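Local structure of oxidase/hydroxylase (Streptomyces hygroscopicus subsp. hygroscopicus, 4XCB) at residues G154-V159 with L201-A206; A76-V81 with P137-L142; T18-I23 with S191-R196. The protein probably acts as a 2-oxoglutarate-dependent oxygenase of the phytanoyl-CoA dioxygenase family, and binds hygromycin B, 2-oxoglutarate and a metal ion in its double-stranded beta-helix. All coordinates share one frame; numbering follows the deposited sequence.

The three contacts are built on the double-stranded beta-helix, whose two antiparallel sheets face each other. Contacts 1 and 3 bridge the sheets: strands 200-204 and 20-23, neighbours in the larger sheet, meet strands 156-159 and 190-193, neighbours in the smaller one. Their centres are about 7 Å apart and their segments alternate along the chain. Contact 2, centred about 13 Å from contact 1 and 14 Å from contact 3, packs helix 72-82 on strand 139-144, which borders strand 200-204. Both its segments fall between the two of contact 3, and it closes before contact 1 opens. The larger sheet is thus covered by a helix outside and faces the metal and 2-oxoglutarate site inside.

Contact 1: G154-V159 with L201-A206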
loop_
_atom_site.group_PDB
_atom_site.type_symbol
_atom_site.label_atom_id
_atom_site.label_comp_id
_atom_site.label_asym_id
_atom_site.label_seq_id
_atom_site.Cartn_x
_atom_site.Cartn_y
_atom_site.Cartn_z
ATOM N N GLY A 154 4.780 8.468 35.096
ATOM C CA GLY A 154 4.924 7.325 34.213
ATOM C C GLY A 154 3.994 7.454 33.026
ATOM O O GLY A 154 3.274 6.514 32.665
ATOM N N SER A 155 3.996 8.620 32.396
ATOM C CA SER A 155 3.090 8.840 31.281
ATOM C C SER A 155 3.363 7.878 30.142
ATOM O O SER A 155 4.506 7.517 29.869
ATOM C CB SER A 155 3.181 10.277 30.772
ATOM O OG SER A 155 4.491 10.582 30.317
ATOM N N PHE A 156 2.279 7.455 29.513
ATOM C CA PHE A 156 2.320 6.799 28.220
ATOM C C PHE A 156 3.185 7.635 27.282
ATOM O O PHE A 156 3.119 8.869 27.303
ATOM C CB PHE A 156 0.894 6.649 27.694
ATOM C CG PHE A 156 0.785 5.958 26.369
ATOM C CD1 PHE A 156 0.909 6.673 25.191
ATOM C CD2 PHE A 156 0.500 4.608 26.309
ATOM C CE1 PHE A 156 0.786 6.046 23.975
ATOM C CE2 PHE A 156 0.367 3.969 25.093
ATOM C CZ PHE A 156 0.512 4.688 23.928
ATOM N N CYS A 157 4.023 6.972 26.499
ATOM C CA CYS A 157 4.775 7.665 25.464
ATOM C C CYS A 157 4.840 6.821 24.204
ATOM O O CYS A 157 4.684 5.600 24.246
ATOM C CB CYS A 157 6.190 8.033 25.944
ATOM S SG CYS A 157 7.219 6.713 26.560
ATOM N N TYR A 158 5.086 7.485 23.087
ATOM C CA TYR A 158 5.059 6.823 21.795
ATOM C C TYR A 158 6.008 7.507 20.819
ATOM O O TYR A 158 6.305 8.709 20.940
ATOM C CB TYR A 158 3.637 6.827 21.215
ATOM C CG TYR A 158 3.161 8.221 20.914
ATOM C CD1 TYR A 158 2.703 9.052 21.936
ATOM C CD2 TYR A 158 3.234 8.745 19.627
ATOM C CE1 TYR A 158 2.302 10.342 21.682
ATOM C CE2 TYR A 158 2.826 10.040 19.363
ATOM C CZ TYR A 158 2.364 10.834 20.400
ATOM O OH TYR A 158 1.957 12.122 20.163
ATOM N N VAL A 159 6.478 6.746 19.845
ATOM C CA VAL A 159 7.294 7.326 18.785
ATOM C C VAL A 159 6.384 7.780 17.653
ATOM O O VAL A 159 5.658 6.973 17.076
ATOM C CB VAL A 159 8.346 6.321 18.304
ATOM C CG1 VAL A 159 9.133 6.866 17.089
ATOM C CG2 VAL A 159 9.251 5.925 19.474
ATOM N N LEU A 201 -7.721 5.208 26.303
ATOM C CA LEU A 201 -6.779 5.346 25.198
ATOM C C LEU A 201 -6.997 4.144 24.263
ATOM O O LEU A 201 -6.762 2.991 24.639
ATOM C CB LEU A 201 -5.328 5.440 25.712
ATOM C CG LEU A 201 -4.212 5.965 24.790
ATOM C CD1 LEU A 201 -2.992 6.335 25.618
ATOM C CD2 LEU A 201 -3.820 4.920 23.720
ATOM N N LEU A 202 -7.485 4.445 23.061
ATOM C CA LEU A 202 -7.684 3.459 21.999
ATOM C C LEU A 202 -6.378 3.387 21.213
ATOM O O LEU A 202 -5.922 4.404 20.706
ATOM C CB LEU A 202 -8.838 3.881 21.095
ATOM C CG LEU A 202 -9.327 2.942 19.993
ATOM C CD1 LEU A 202 -10.099 1.794 20.610
ATOM C CD2 LEU A 202 -10.216 3.685 19.016
ATOM N N LEU A 203 -5.801 2.192 21.087
ATOM C CA LEU A 203 -4.417 2.065 20.626
ATOM C C LEU A 203 -4.260 1.051 19.493
ATOM O O LEU A 203 -4.632 -0.105 19.632
ATOM C CB LEU A 203 -3.531 1.657 21.803
ATOM C CG LEU A 203 -2.054 1.366 21.555
ATOM C CD1 LEU A 203 -1.365 2.621 21.034
ATOM C CD2 LEU A 203 -1.404 0.907 22.851
ATOM N N ASN A 204 -3.706 1.497 18.376
ATOM C CA ASN A 204 -3.227 0.608 17.314
ATOM C C ASN A 204 -1.938 -0.053 17.778
ATOM O O ASN A 204 -0.944 0.637 17.997
ATOM C CB ASN A 204 -2.979 1.418 16.032
ATOM C CG ASN A 204 -2.648 0.540 14.825
ATOM O OD1 ASN A 204 -2.222 -0.597 14.971
ATOM N ND2 ASN A 204 -2.834 1.088 13.619
ATOM N N GLU A 205 -1.918 -1.371 17.926
ATOM C CA GLU A 205 -0.741 -2.010 18.511
ATOM C C GLU A 205 0.468 -1.955 17.577
ATOM O O GLU A 205 1.580 -2.307 17.969
ATOM C CB GLU A 205 -1.062 -3.451 18.921
ATOM C CG GLU A 205 -1.788 -3.510 20.279
ATOM C CD GLU A 205 -0.904 -3.050 21.430
ATOM O OE1 GLU A 205 0.196 -3.611 21.610
ATOM O OE2 GLU A 205 -1.310 -2.120 22.158
ATOM N N ALA A 206 0.265 -1.455 16.367
ATOM C CA ALA A 206 1.394 -1.187 15.472
ATOM C C ALA A 206 2.256 -0.021 15.971
ATOM O O ALA A 206 3.432 0.075 15.603
ATOM C CB ALA A 206 0.890 -0.908 14.066
#
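Between the two facing sheets of the double-stranded beta-helix, next to the 2-oxoglutarate pocket, Phe156 of strand 156-159 meets Leu201 and Leu203 of strand 200-204. Leu201 sets one methyl, CD1, squarely over a face of the Phe156 ring: it stands 3.8 Å from the ring centroid and only 8° off the normal, a CH-pi contact centred on the ring. The far end of the ring belongs to Leu203, whose CD1 comes to 4.0 Å from Phe156 CZ at an oblique approach, with its CD2 4.2 Å from Phe156 CE2. Phe156 carries CG anti to the backbone N (chi1 -179°), which carries the ring into the gap between the sheets, under Leu201 CD1. No hydrogen bond joins the two segments, and all three side chains are buried. Beyond Leu203 the strand ends in an Asx turn, where Ala206 N donates to Asn204 OD1 at 3.0 Å, and Glu205, an iron ligand of this protein, lies within that turn. Phe156 also touches 2-oxoglutarate. Strand 190-193 flanks Phe156, with Val193 against it; Leu201 and Leu203 both pack on Phe20 of strand 20-23, while Leu202 contacts helix 72-82.

Contact 2: A76-V81 with P137-L142. With AKG (2-oxoglutaric acid), chain F; HY0 (hygromycin b variant), chain G.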
loop_
_atom_site.group_PDB
_atom_site.type_symbol
_atom_site.label_atom_id
_atom_site.label_comp_id
_atom_site.label_asym_id
_atom_site.label_seq_id
_atom_site.Cartn_x
_atom_site.Cartn_y
_atom_site.Cartn_z
ATOM N N ALA A 76 -17.805 0.154 20.582
ATOM C CA ALA A 76 -18.188 0.968 19.434
ATOM C C ALA A 76 -16.957 1.649 18.792
ATOM O O ALA A 76 -16.776 1.545 17.584
ATOM C CB ALA A 76 -19.257 1.987 19.829
ATOM N N PRO A 77 -16.079 2.297 19.585
ATOM C CA PRO A 77 -14.888 2.823 18.895
ATOM C C PRO A 77 -13.933 1.749 18.354
ATOM O O PRO A 77 -13.342 1.958 17.295
ATOM C CB PRO A 77 -14.198 3.671 19.970
ATOM C CG PRO A 77 -14.736 3.195 21.260
ATOM C CD PRO A 77 -16.147 2.761 20.985
ATOM N N VAL A 78 -13.784 0.623 19.053
ATOM C CA VAL A 78 -12.976 -0.496 18.531
ATOM C C VAL A 78 -13.464 -0.968 17.160
ATOM O O VAL A 78 -12.664 -1.150 16.230
ATOM C CB VAL A 78 -12.974 -1.689 19.526
ATOM C CG1 VAL A 78 -12.440 -2.976 18.869
ATOM C CG2 VAL A 78 -12.138 -1.338 20.762
ATOM N N ARG A 79 -14.776 -1.145 17.026
ATOM C CA ARG A 79 -15.349 -1.571 15.755
ATOM C C ARG A 79 -14.985 -0.638 14.603
ATOM O O ARG A 79 -14.808 -1.087 13.460
ATOM C CB ARG A 79 -16.865 -1.673 15.853
ATOM C CG ARG A 79 -17.341 -2.774 16.734
ATOM C CD ARG A 79 -18.830 -2.926 16.586
ATOM N NE ARG A 79 -19.323 -3.852 17.590
ATOM C CZ ARG A 79 -19.145 -5.166 17.543
ATOM N NH1 ARG A 79 -18.487 -5.720 16.526
ATOM N NH2 ARG A 79 -19.630 -5.923 18.520
ATOM N N ASP A 80 -14.865 0.653 14.908
ATOM C CA ASP A 80 -14.597 1.673 13.892
ATOM C C ASP A 80 -13.135 1.688 13.472
ATOM O O ASP A 80 -12.801 2.320 12.483
ATOM C CB ASP A 80 -15.004 3.070 14.392
ATOM C CG ASP A 80 -16.513 3.291 14.365
ATOM O OD1 ASP A 80 -17.258 2.422 13.847
ATOM O OD2 ASP A 80 -16.960 4.353 14.848
ATOM N N VAL A 81 -12.260 0.992 14.199
ATOM C CA VAL A 81 -10.860 0.938 13.777
ATOM C C VAL A 81 -10.430 -0.474 13.362
ATOM O O VAL A 81 -9.426 -0.640 12.682
ATOM C CB VAL A 81 -9.904 1.488 14.871
ATOM C CG1 VAL A 81 -10.197 2.974 15.132
ATOM C CG2 VAL A 81 -9.980 0.669 16.163
ATOM N N PRO A 137 -5.814 -4.859 12.742
ATOM C CA PRO A 137 -6.196 -6.169 13.280
ATOM C C PRO A 137 -5.981 -6.336 14.791
ATOM O O PRO A 137 -6.551 -7.275 15.347
ATOM C CB PRO A 137 -5.308 -7.132 12.492
ATOM C CG PRO A 137 -4.104 -6.337 12.171
ATOM C CD PRO A 137 -4.575 -4.922 11.948
ATOM N N TYR A 138 -5.192 -5.494 15.446
ATOM C CA TYR A 138 -4.976 -5.682 16.871
ATOM C C TYR A 138 -5.014 -4.325 17.523
ATOM O O TYR A 138 -4.102 -3.526 17.319
ATOM C CB TYR A 138 -3.637 -6.380 17.149
ATOM C CG TYR A 138 -3.572 -7.120 18.467
ATOM C CD1 TYR A 138 -3.252 -8.467 18.504
ATOM C CD2 TYR A 138 -3.849 -6.482 19.662
ATOM C CE1 TYR A 138 -3.197 -9.157 19.698
ATOM C CE2 TYR A 138 -3.789 -7.158 20.866
ATOM C CZ TYR A 138 -3.464 -8.494 20.879
ATOM O OH TYR A 138 -3.407 -9.198 22.071
ATOM N N VAL A 139 -6.082 -4.049 18.264
ATOM C CA VAL A 139 -6.197 -2.788 18.979
ATOM C C VAL A 139 -6.510 -3.036 20.454
ATOM O O VAL A 139 -7.069 -4.089 20.844
ATOM C CB VAL A 139 -7.269 -1.874 18.355
ATOM C CG1 VAL A 139 -6.945 -1.606 16.867
ATOM C CG2 VAL A 139 -8.625 -2.497 18.488
ATOM N N LYS A 140 -6.118 -2.075 21.280
ATOM C CA LYS A 140 -6.360 -2.127 22.702
ATOM C C LYS A 140 -7.162 -0.942 23.154
ATOM O O LYS A 140 -6.965 0.174 22.671
ATOM C CB LYS A 140 -5.052 -2.164 23.481
ATOM C CG LYS A 140 -4.393 -3.495 23.528
ATOM C CD LYS A 140 -3.269 -3.462 24.538
ATOM C CE LYS A 140 -2.468 -4.736 24.470
ATOM N NZ LYS A 140 -1.153 -4.569 25.163
ATOM N N ALA A 141 -8.057 -1.180 24.099
ATOM C CA ALA A 141 -8.660 -0.096 24.849
ATOM C C ALA A 141 -8.029 -0.088 26.227
ATOM O O ALA A 141 -8.196 -1.025 27.004
ATOM C CB ALA A 141 -10.172 -0.259 24.941
ATOM N N LEU A 142 -7.277 0.962 26.517
ATOM C CA LEU A 142 -6.715 1.157 27.838
ATOM C C LEU A 142 -7.647 2.050 28.644
ATOM O O LEU A 142 -7.866 3.211 28.293
ATOM C CB LEU A 142 -5.319 1.791 27.763
ATOM C CG LEU A 142 -4.274 1.172 26.840
ATOM C CD1 LEU A 142 -3.016 2.008 26.832
ATOM C CD2 LEU A 142 -3.925 -0.213 27.282
HETATM C C1 AKG F . 0.801 -2.338 27.480
HETATM O O1 AKG F . 1.181 -2.990 26.458
HETATM O O2 AKG F . 0.290 -2.935 28.476
HETATM C C2 AKG F . 0.954 -0.841 27.508
HETATM O O5 AKG F . 1.338 -0.299 26.488
HETATM C C3 AKG F . 0.674 -0.071 28.788
HETATM C C4 AKG F . 0.368 1.391 28.562
HETATM C C5 AKG F . 0.383 2.132 29.890
HETATM O O3 AKG F . 0.017 3.339 29.941
HETATM O O4 AKG F . 0.759 1.530 30.933
HETATM C C1 HY0 G . 7.962 -9.884 24.350
HETATM C C2 HY0 G . 9.362 -10.455 24.353
HETATM C C3 HY0 G . 9.498 -11.475 25.474
HETATM C C4 HY0 G . 9.196 -10.823 26.824
HETATM C C5 HY0 G . 7.829 -10.134 26.820
HETATM C C6 HY0 G . 7.658 -9.201 25.662
HETATM N N7 HY0 G . 9.591 -11.082 23.107
HETATM O O8 HY0 G . 7.895 -8.923 23.323
HETATM N N9 HY0 G . 9.215 -11.830 27.829
HETATM C C10 HY0 G . 10.603 -12.104 28.189
HETATM O O11 HY0 G . 7.715 -9.384 28.010
HETATM C C12 HY0 G . 4.691 -7.000 25.160
HETATM C C13 HY0 G . 6.113 -7.365 25.489
HETATM O O14 HY0 G . 6.602 -6.747 26.655
HETATM C C15 HY0 G . 6.554 -5.354 26.529
HETATM C C16 HY0 G . 5.118 -4.954 26.665
HETATM C C17 HY0 G . 4.336 -5.606 25.453
HETATM O O18 HY0 G . 6.265 -8.773 25.645
HETATM C C19 HY0 G . 7.391 -4.731 27.643
HETATM O O20 HY0 G . 8.771 -4.980 27.359
HETATM O O21 HY0 G . 4.595 -5.408 27.856
HETATM O O22 HY0 G . 3.000 -5.547 25.727
HETATM C C23 HY0 G . 2.501 -6.893 25.599
HETATM C C24 HY0 G . 1.406 -7.102 26.590
HETATM C C25 HY0 G . 0.640 -8.376 26.266
HETATM C C26 HY0 G . 0.173 -8.383 24.825
HETATM C C27 HY0 G . 1.366 -8.222 23.946
HETATM O O28 HY0 G . 2.005 -7.013 24.287
HETATM O O29 HY0 G . 3.647 -7.821 25.820
HETATM O O30 HY0 G . 1.924 -7.252 27.916
HETATM O O31 HY0 G . -0.434 -8.494 27.171
HETATM O O32 HY0 G . -0.766 -7.336 24.567
HETATM C C33 HY0 G . 0.948 -8.149 22.466
HETATM C C34 HY0 G . 2.123 -8.504 21.591
HETATM O O35 HY0 G . 2.381 -9.893 21.604
HETATM N N36 HY0 G . 0.575 -6.817 22.168
#
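Val139, on strand 139-144 of the larger sheet of the double-stranded beta-helix, inserts its two methyls against Val78 and Val81 of helix 72-82, forming a helix-on-sheet packing on the outer side of the barrel. Of the three residues Val139 gives up the most surface, and each of its branches has its own nearest partner. CG2 lies 3.9 Å from Val78 CG1, the two side chains lying alongside and running opposite ways. CG1 lies 3.9 Å from Val81 CG2, and that same Val81 methyl is also 4.2 Å from Val139 CG2, bridging both branches. On Val78 the touching methyl is the one anti to the backbone N (chi1 166°). Val78 and Val81 are one helical turn apart, and they straddle Val139 from successive turns. The contact is wholly apolar and all three valines are buried. Leu202 of the adjoining strand 200-204 extends the same surface, touching Pro77, Val78 and Val81, whereas the partly exposed Arg79 and Asp80 form salt bridges to Glu241 and Arg117, respectively, of a neighbouring subunit. The next residue of the strand, Lys140, leaves it on the side away from the helix, and its NZ lies in the ligand pocket, hydrogen-bonded to Tyr92 OH. Leu142, two residues on, rests CD1 3.9 Å from C4 of 2-oxoglutarate. Extended beyond CG, the lysine chain carries NZ to the junction of both ligands: Lys140 NZ donates to hygromycin HY0 O32 at 2.9 Å, and Lys140 NZ lies 3.1 Å from AKG O1 of 2-oxoglutarate.

Contact 3: T18-I23 with S191-R196; sequences TGFLVI and SDVFVR
With chi1 of 70°, Phe20 holds CG between its backbone N and carbonyl carbon, and from there the ring reaches toward Val193. Val193, at chi1 177°, spreads its methyls so that CG2 lies nearest Phe20 and CG1 nearest Val22. The Phe20 ring passes alongside Val193, the two running in opposed directions: CG2 approaches obliquely, 3.5 Å from Phe20 CZ and 3.6 Å from Phe20 CE2, a tight fit. Val22 and Val193 instead meet tip to tip, with Val22 CG2 3.7 Å from Val193 CG1. The same Val22 methyl makes a looser contact with Val195 CG1 at 4.4 Å. Val193 thus touches both residues. With an alanine here both methyls go, and the end of the Phe20 ring and Val22 CG2 would probably lose their shared partner, opening a gap between the strands. Gly19, with positive phi, follows helix 9-18 and leads into strand 20-23. That strand is outermost in the larger sheet within this chain and pairs with strand 200-204, whose Leu201 also touches Val22; strand 190-193, likewise outermost in the smaller sheet, pairs with strand 156-159, whose Tyr158 ring meets that of Phe20 with planes at about 60°.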
loop_
_atom_site.group_PDB
_atom_site.type_symbol
_atom_site.label_atom_id
_atom_site.label_comp_id
_atom_site.label_asym_id
_atom_site.label_seq_id
_atom_site.Cartn_x
_atom_site.Cartn_y
_atom_site.Cartn_z
ATOM N N THR A 18 -2.062 9.195 13.994
ATOM C CA THR A 18 -1.187 9.094 15.159
ATOM C C THR A 18 -1.090 7.693 15.760
ATOM O O THR A 18 -0.183 7.402 16.544
ATOM C CB THR A 18 -1.650 10.052 16.278
ATOM O OG1 THR A 18 -2.857 9.546 16.874
ATOM C CG2 THR A 18 -1.890 11.452 15.726
ATOM N N GLY A 19 -2.038 6.827 15.405
ATOM C CA GLY A 19 -2.014 5.453 15.882
ATOM C C GLY A 19 -2.728 5.257 17.204
ATOM O O GLY A 19 -2.733 4.165 17.735
ATOM N N PHE A 20 -3.297 6.322 17.750
ATOM C CA PHE A 20 -4.054 6.177 18.980
ATOM C C PHE A 20 -5.054 7.302 19.093
ATOM O O PHE A 20 -5.066 8.224 18.277
ATOM C CB PHE A 20 -3.132 6.132 20.206
ATOM C CG PHE A 20 -2.469 7.434 20.527
ATOM C CD1 PHE A 20 -1.380 7.880 19.792
ATOM C CD2 PHE A 20 -2.913 8.194 21.587
ATOM C CE1 PHE A 20 -0.756 9.079 20.113
ATOM C CE2 PHE A 20 -2.295 9.394 21.906
ATOM C CZ PHE A 20 -1.220 9.834 21.165
ATOM N N LEU A 21 -5.932 7.192 20.076
ATOM C CA LEU A 21 -6.938 8.206 20.306
ATOM C C LEU A 21 -7.285 8.216 21.780
ATOM O O LEU A 21 -7.615 7.178 22.364
ATOM C CB LEU A 21 -8.175 7.975 19.442
ATOM C CG LEU A 21 -9.247 9.026 19.692
ATOM C CD1 LEU A 21 -8.834 10.382 19.060
ATOM C CD2 LEU A 21 -10.604 8.546 19.188
ATOM N N VAL A 22 -7.166 9.386 22.401
ATOM C CA VAL A 22 -7.575 9.535 23.784
ATOM C C VAL A 22 -9.012 10.013 23.800
ATOM O O VAL A 22 -9.339 11.061 23.222
ATOM C CB VAL A 22 -6.684 10.515 24.560
ATOM C CG1 VAL A 22 -7.346 10.882 25.874
ATOM C CG2 VAL A 22 -5.309 9.904 24.800
ATOM N N ILE A 23 -9.874 9.214 24.425
ATOM C CA ILE A 23 -11.281 9.553 24.536
ATOM C C ILE A 23 -11.521 9.924 25.985
ATOM O O ILE A 23 -11.467 9.069 26.863
ATOM C CB ILE A 23 -12.195 8.397 24.096
ATOM C CG1 ILE A 23 -11.738 7.837 22.746
ATOM C CG2 ILE A 23 -13.635 8.871 24.013
ATOM C CD1 ILE A 23 -12.649 6.743 22.194
ATOM N N SER A 191 7.033 11.261 22.214
ATOM C CA SER A 191 6.081 12.189 22.804
ATOM C C SER A 191 5.328 11.533 23.947
ATOM O O SER A 191 5.205 10.312 23.993
ATOM C CB SER A 191 5.095 12.696 21.756
ATOM O OG SER A 191 5.766 13.447 20.756
ATOM N N ASP A 192 4.821 12.364 24.850
ATOM C CA ASP A 192 4.089 11.899 26.021
ATOM C C ASP A 192 2.605 12.188 25.900
ATOM O O ASP A 192 2.193 13.155 25.240
ATOM C CB ASP A 192 4.628 12.567 27.284
ATOM C CG ASP A 192 6.056 12.195 27.571
ATOM O OD1 ASP A 192 6.269 11.085 28.090
ATOM O OD2 ASP A 192 6.965 13.014 27.295
ATOM N N VAL A 193 1.811 11.354 26.566
ATOM C CA VAL A 193 0.360 11.492 26.578
ATOM C C VAL A 193 -0.133 11.493 28.009
ATOM O O VAL A 193 0.180 10.580 28.774
ATOM C CB VAL A 193 -0.340 10.344 25.823
ATOM C CG1 VAL A 193 -1.855 10.489 25.926
ATOM C CG2 VAL A 193 0.100 10.307 24.374
ATOM N N PHE A 194 -0.905 12.512 28.378
ATOM C CA PHE A 194 -1.401 12.613 29.742
ATOM C C PHE A 194 -2.877 12.276 29.783
ATOM O O PHE A 194 -3.614 12.569 28.847
ATOM C CB PHE A 194 -1.120 14.012 30.288
ATOM C CG PHE A 194 0.316 14.401 30.163
ATOM C CD1 PHE A 194 1.303 13.587 30.694
ATOM C CD2 PHE A 194 0.685 15.533 29.468
ATOM C CE1 PHE A 194 2.636 13.911 30.570
ATOM C CE2 PHE A 194 2.026 15.873 29.337
ATOM C CZ PHE A 194 3.002 15.060 29.886
ATOM N N VAL A 195 -3.304 11.603 30.846
ATOM C CA VAL A 195 -4.686 11.146 30.926
ATOM C C VAL A 195 -5.271 11.357 32.309
ATOM O O VAL A 195 -4.538 11.514 33.285
ATOM C CB VAL A 195 -4.818 9.631 30.562
ATOM C CG1 VAL A 195 -4.546 9.403 29.080
ATOM C CG2 VAL A 195 -3.889 8.790 31.417
ATOM N N ARG A 196 -6.599 11.342 32.381
ATOM C CA ARG A 196 -7.315 11.396 33.651
ATOM C C ARG A 196 -8.002 10.072 33.904
ATOM O O ARG A 196 -8.264 9.320 32.959
ATOM C CB ARG A 196 -8.337 12.533 33.652
ATOM C CG ARG A 196 -7.694 13.903 33.608
ATOM C CD ARG A 196 -7.029 14.256 34.930
ATOM N NE ARG A 196 -6.740 15.687 34.980
ATOM C CZ ARG A 196 -6.285 16.339 36.048
ATOM N NH1 ARG A 196 -6.058 15.695 37.186
ATOM N NH2 ARG A 196 -6.059 17.647 35.971
#